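Local atomic coordinates of MrsD protein (Bacillus sp., PDB entry 1P3Y), a protein that catalyses the oxidative decarboxylation of the C-terminal cysteine of mersacidin to an aminoenethiol, using FAD as cofactor in a dodecamer of identical subunits. Residues L49-A52 with H53-S56; R136-E139 with Q140-D144. One frame throughout, in Å; residues are numbered along the deposited sequence.

The two contacts are local ones, each made between residues a few positions apart in the chain, and they sit on opposite sides of the centre of a flavoprotein built on a parallel sheet. Their centres lie about 30 Å apart and their nearest atoms about 19 Å. Contact 1 is a helix start close to a bound FAD: Leu49 belongs to the FAD pocket, and the side chain of Thr54 is about 7 Å from a bound FAD. Contact 2 runs along helix 132-144, where the side chain of Ile138 is about 10 Å from a bound FAD. Neither includes the active-site residue His75. Both carry residues that bond to neighbouring copies in the dodecamer.

Contact 1. Residues L49-A52 with H53-S56; sequences LIPA and HTVS
The carbonyl of Pro51 receives the backbone N-H of Val55 almost head-on, with Pro51 O 3.1 Å from Val55 N and a C=O...N angle of 162°, which closes the first turn of helix 52-55; a weaker, bent bond from Thr54 N reaches the same oxygen. Pro51 holds the N-cap position, and its ring lies against the side chain of Thr54, with Pro51 CD 3.5 Å from Thr54 OG1. With chi1 at -56°, that hydroxyl stands beside Thr54's own backbone N and over the proline, while Thr54 CB meets Ile50 CG1 at 4.0 Å. The chain of Ile50 runs out extended and passes Val55 at about a right angle, touching it from CG1, CG2 and CD1; the closest of these pairs is Ile50 CG2 with Val55 CG2, 3.8 Å apart. Met42 on strand 37-42 packs against both Ile50 and Val55, so this apolar group joins the helix start to the sheet. At the other end of the turn Ser56 OG bends back to donate to His53 O at 2.7 Å, the hydroxyl lying 33° out of the plane of the His53 carbonyl, and it also bonds to Lys71 of a third subunit. Thr54 OG1 reaches across the subunit interface: it is hydrogen-bonded to Leu49 O of a second subunit, and Leu49 O of this chain in turn is hydrogen-bonded to Thr54 OG1 of that subunit. The whole is a short helix with proline at its N-cap position, following strand 37-42 and helix 44-49 in a Rossmann-like flavoprotein, placed at subunit interfaces beside the FAD pocket.

Contact 2. Residues R136-E139 with Q140-D144; sequences RNIE and QLRKD
Ile138 and Arg142, one helical turn apart, lie side by side and point the same way, so that the methyl branch CG2 of the isoleucine lies against one face of the guanidinium. Ile138 CG2 is 3.3 Å from the plane of that flat group and displaced toward the rim, with Arg142 CZ at 3.6 Å. The arginine reaches this place because its chain is extended from CG to NE after leaving beside its own backbone N (chi1 -88°). Its far end is held by other parts of the same chain: Arg142 NH2 forms a salt bridge with Glu150 and a hydrogen bond to Val148 O. Glu139 approaches the same guanidinium through water rather than directly: its chain bends at chi2 (44°), and a water 2.8 Å from Glu139 OE1 donates to that oxygen while accepting a weak bond from Arg142 NH1. The charged atoms themselves do not touch. The backbone keeps regular i to i+4 bonds, among them Lys143 N to Glu139 O at 2.8 Å. Ile138 and Leu141 also pack on Leu95 of helix 92-99. Arg136 pairs with Asp144 of a fourth subunit, and Asp144 with Arg136 of a fifth. This is the i to i+4 pattern of an alpha-helix with apolar residues laid on a neighbouring helix and a charged pair repeated between subunits, here on helix 132-144 of the Rossmann-like fold.

Contact 1. Residues L49-A52 with H53-S56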
loop_
_atom_site.group_PDB
_atom_site.type_symbol
_atom_site.label_atom_id
_atom_site.label_comp_id
_atom_site.label_asym_id
_atom_site.label_seq_id
_atom_site.Cartn_x
_atom_site.Cartn_y
_atom_site.Cartn_z
ATOM N N LEU A 49 6.664 -21.958 -3.297
ATOM C CA LEU A 49 7.300 -23.040 -2.549
ATOM C C LEU A 49 8.777 -22.746 -2.322
ATOM O O LEU A 49 9.275 -22.888 -1.193
ATOM C CB LEU A 49 7.147 -24.365 -3.295
ATOM C CG LEU A 49 5.741 -24.943 -3.140
ATOM C CD1 LEU A 49 5.514 -26.123 -4.070
ATOM C CD2 LEU A 49 5.557 -25.357 -1.700
ATOM N N ILE A 50 9.469 -22.342 -3.391
ATOM C CA ILE A 50 10.888 -22.028 -3.313
ATOM C C ILE A 50 11.132 -20.785 -4.173
ATOM O O ILE A 50 10.991 -20.808 -5.395
ATOM C CB ILE A 50 11.754 -23.252 -3.780
ATOM C CG1 ILE A 50 13.234 -22.978 -3.517
ATOM C CG2 ILE A 50 11.513 -23.568 -5.273
ATOM C CD1 ILE A 50 14.151 -24.167 -3.866
ATOM N N PRO A 51 11.481 -19.666 -3.525
ATOM C CA PRO A 51 11.746 -18.376 -4.171
ATOM C C PRO A 51 12.685 -18.447 -5.368
ATOM O O PRO A 51 13.690 -19.174 -5.355
ATOM C CB PRO A 51 12.363 -17.534 -3.045
ATOM C CG PRO A 51 11.787 -18.120 -1.811
ATOM C CD PRO A 51 11.817 -19.615 -2.092
ATOM N N ALA A 52 12.372 -17.666 -6.397
ATOM C CA ALA A 52 13.237 -17.612 -7.561
ATOM C C ALA A 52 14.671 -17.225 -7.146
ATOM O O ALA A 52 15.633 -17.745 -7.713
ATOM C CB ALA A 52 12.693 -16.605 -8.575
ATOM N N HIS A 53 14.823 -16.317 -6.175
ATOM C CA HIS A 53 16.164 -15.917 -5.740
ATOM C C HIS A 53 16.908 -17.102 -5.126
ATOM O O HIS A 53 18.133 -17.188 -5.208
ATOM C CB HIS A 53 16.128 -14.766 -4.716
ATOM C CG HIS A 53 15.700 -13.454 -5.295
ATOM N ND1 HIS A 53 16.234 -12.948 -6.465
ATOM C CD2 HIS A 53 14.779 -12.549 -4.876
ATOM C CE1 HIS A 53 15.657 -11.790 -6.742
ATOM N NE2 HIS A 53 14.771 -11.526 -5.795
ATOM N N THR A 54 16.176 -18.015 -4.507
ATOM C CA THR A 54 16.846 -19.151 -3.927
ATOM C C THR A 54 17.343 -19.990 -5.078
ATOM O O THR A 54 18.518 -20.302 -5.163
ATOM C CB THR A 54 15.904 -20.000 -3.053
ATOM O OG1 THR A 54 15.318 -19.180 -2.032
ATOM C CG2 THR A 54 16.686 -21.140 -2.392
ATOM N N VAL A 55 16.451 -20.334 -5.990
ATOM C CA VAL A 55 16.835 -21.159 -7.124
ATOM C C VAL A 55 17.981 -20.519 -7.948
ATOM O O VAL A 55 18.701 -21.209 -8.673
ATOM C CB VAL A 55 15.577 -21.442 -8.028
ATOM C CG1 VAL A 55 15.947 -22.326 -9.248
ATOM C CG2 VAL A 55 14.479 -22.107 -7.195
ATOM N N SER A 56 18.175 -19.211 -7.833
ATOM C CA SER A 56 19.226 -18.578 -8.621
ATOM C C SER A 56 20.623 -18.893 -8.094
ATOM O O SER A 56 21.626 -18.627 -8.760
ATOM C CB SER A 56 19.027 -17.063 -8.672
ATOM O OG SER A 56 19.389 -16.465 -7.444
#

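Contact 2. Residues R136-E139 with Q140-D144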
loop_
_atom_site.group_PDB
_atom_site.type_symbol
_atom_site.label_atom_id
_atom_site.label_comp_id
_atom_site.label_asym_id
_atom_site.label_seq_id
_atom_site.Cartn_x
_atom_site.Cartn_y
_atom_site.Cartn_z
ATOM N N ARG A 136 -4.374 -39.968 -20.572
ATOM C CA ARG A 136 -4.726 -39.536 -21.914
ATOM C C ARG A 136 -3.846 -38.374 -22.322
ATOM O O ARG A 136 -3.375 -38.316 -23.470
ATOM C CB ARG A 136 -6.199 -39.122 -21.988
ATOM C CG ARG A 136 -6.557 -38.454 -23.319
ATOM C CD ARG A 136 -8.079 -38.362 -23.563
ATOM N NE ARG A 136 -8.812 -37.462 -22.672
ATOM C CZ ARG A 136 -9.615 -37.844 -21.673
ATOM N NH1 ARG A 136 -9.822 -39.135 -21.394
ATOM N NH2 ARG A 136 -10.224 -36.915 -20.942
ATOM N N ASN A 137 -3.611 -37.453 -21.378
ATOM C CA ASN A 137 -2.794 -36.276 -21.666
ATOM C C ASN A 137 -1.370 -36.696 -21.973
ATOM O O ASN A 137 -0.788 -36.224 -22.957
ATOM C CB ASN A 137 -2.849 -35.254 -20.501
ATOM C CG ASN A 137 -4.114 -34.352 -20.549
ATOM O OD1 ASN A 137 -4.510 -33.759 -19.544
ATOM N ND2 ASN A 137 -4.732 -34.248 -21.722
ATOM N N ILE A 138 -0.812 -37.586 -21.146
ATOM C CA ILE A 138 0.563 -38.078 -21.350
ATOM C C ILE A 138 0.699 -38.687 -22.760
ATOM O O ILE A 138 1.642 -38.382 -23.514
ATOM C CB ILE A 138 0.934 -39.190 -20.330
ATOM C CG1 ILE A 138 0.853 -38.653 -18.892
ATOM C CG2 ILE A 138 2.332 -39.751 -20.661
ATOM C CD1 ILE A 138 2.122 -37.996 -18.415
ATOM N N GLU A 139 -0.258 -39.547 -23.099
ATOM C CA GLU A 139 -0.266 -40.200 -24.389
ATOM C C GLU A 139 -0.269 -39.159 -25.501
ATOM O O GLU A 139 0.602 -39.177 -26.390
ATOM C CB GLU A 139 -1.482 -41.131 -24.494
ATOM C CG GLU A 139 -1.548 -41.988 -25.772
ATOM C CD GLU A 139 -0.202 -42.614 -26.156
ATOM O OE1 GLU A 139 0.531 -43.064 -25.234
ATOM O OE2 GLU A 139 0.111 -42.659 -27.381
ATOM N N GLN A 140 -1.213 -38.223 -25.424
ATOM C CA GLN A 140 -1.351 -37.164 -26.423
ATOM C C GLN A 140 -0.047 -36.401 -26.647
ATOM O O GLN A 140 0.278 -36.034 -27.778
ATOM C CB GLN A 140 -2.462 -36.193 -26.016
ATOM C CG GLN A 140 -2.792 -35.145 -27.068
ATOM C CD GLN A 140 -3.391 -35.749 -28.324
ATOM O OE1 GLN A 140 -4.561 -36.125 -28.349
ATOM N NE2 GLN A 140 -2.589 -35.844 -29.375
ATOM N N LEU A 141 0.665 -36.120 -25.560
ATOM C CA LEU A 141 1.945 -35.424 -25.633
ATOM C C LEU A 141 2.955 -36.261 -26.422
ATOM O O LEU A 141 3.709 -35.732 -27.256
ATOM C CB LEU A 141 2.474 -35.154 -24.220
ATOM C CG LEU A 141 1.821 -33.993 -23.458
ATOM C CD1 LEU A 141 2.180 -34.079 -21.981
ATOM C CD2 LEU A 141 2.285 -32.661 -24.065
ATOM N N ARG A 142 2.975 -37.566 -26.141
ATOM C CA ARG A 142 3.869 -38.482 -26.843
ATOM C C ARG A 142 3.493 -38.493 -28.325
ATOM O O ARG A 142 4.345 -38.275 -29.192
ATOM C CB ARG A 142 3.758 -39.883 -26.250
ATOM C CG ARG A 142 4.707 -40.107 -25.095
ATOM C CD ARG A 142 4.211 -41.183 -24.153
ATOM N NE ARG A 142 5.117 -41.359 -23.022
ATOM C CZ ARG A 142 4.796 -42.039 -21.924
ATOM N NH1 ARG A 142 3.588 -42.609 -21.827
ATOM N NH2 ARG A 142 5.664 -42.121 -20.914
ATOM N N LYS A 143 2.213 -38.724 -28.610
ATOM C CA LYS A 143 1.751 -38.722 -29.991
ATOM C C LYS A 143 2.205 -37.423 -30.671
ATOM O O LYS A 143 2.557 -37.425 -31.851
ATOM C CB LYS A 143 0.222 -38.835 -30.062
ATOM C CG LYS A 143 -0.283 -38.988 -31.495
ATOM C CD LYS A 143 -1.754 -38.597 -31.686
ATOM C CE LYS A 143 -1.934 -37.073 -31.913
ATOM N NZ LYS A 143 -3.374 -36.675 -32.114
ATOM N N ASP A 144 2.204 -36.318 -29.917
ATOM C CA ASP A 144 2.614 -35.021 -30.453
ATOM C C ASP A 144 4.122 -34.897 -30.626
ATOM O O ASP A 144 4.593 -33.976 -31.283
ATOM C CB ASP A 144 2.124 -33.887 -29.559
ATOM C CG ASP A 144 0.636 -33.639 -29.687
ATOM O OD1 ASP A 144 0.005 -34.210 -30.606
ATOM O OD2 ASP A 144 0.101 -32.851 -28.868
HETATM O O HOH W 1 0.432 -42.821 -22.453
#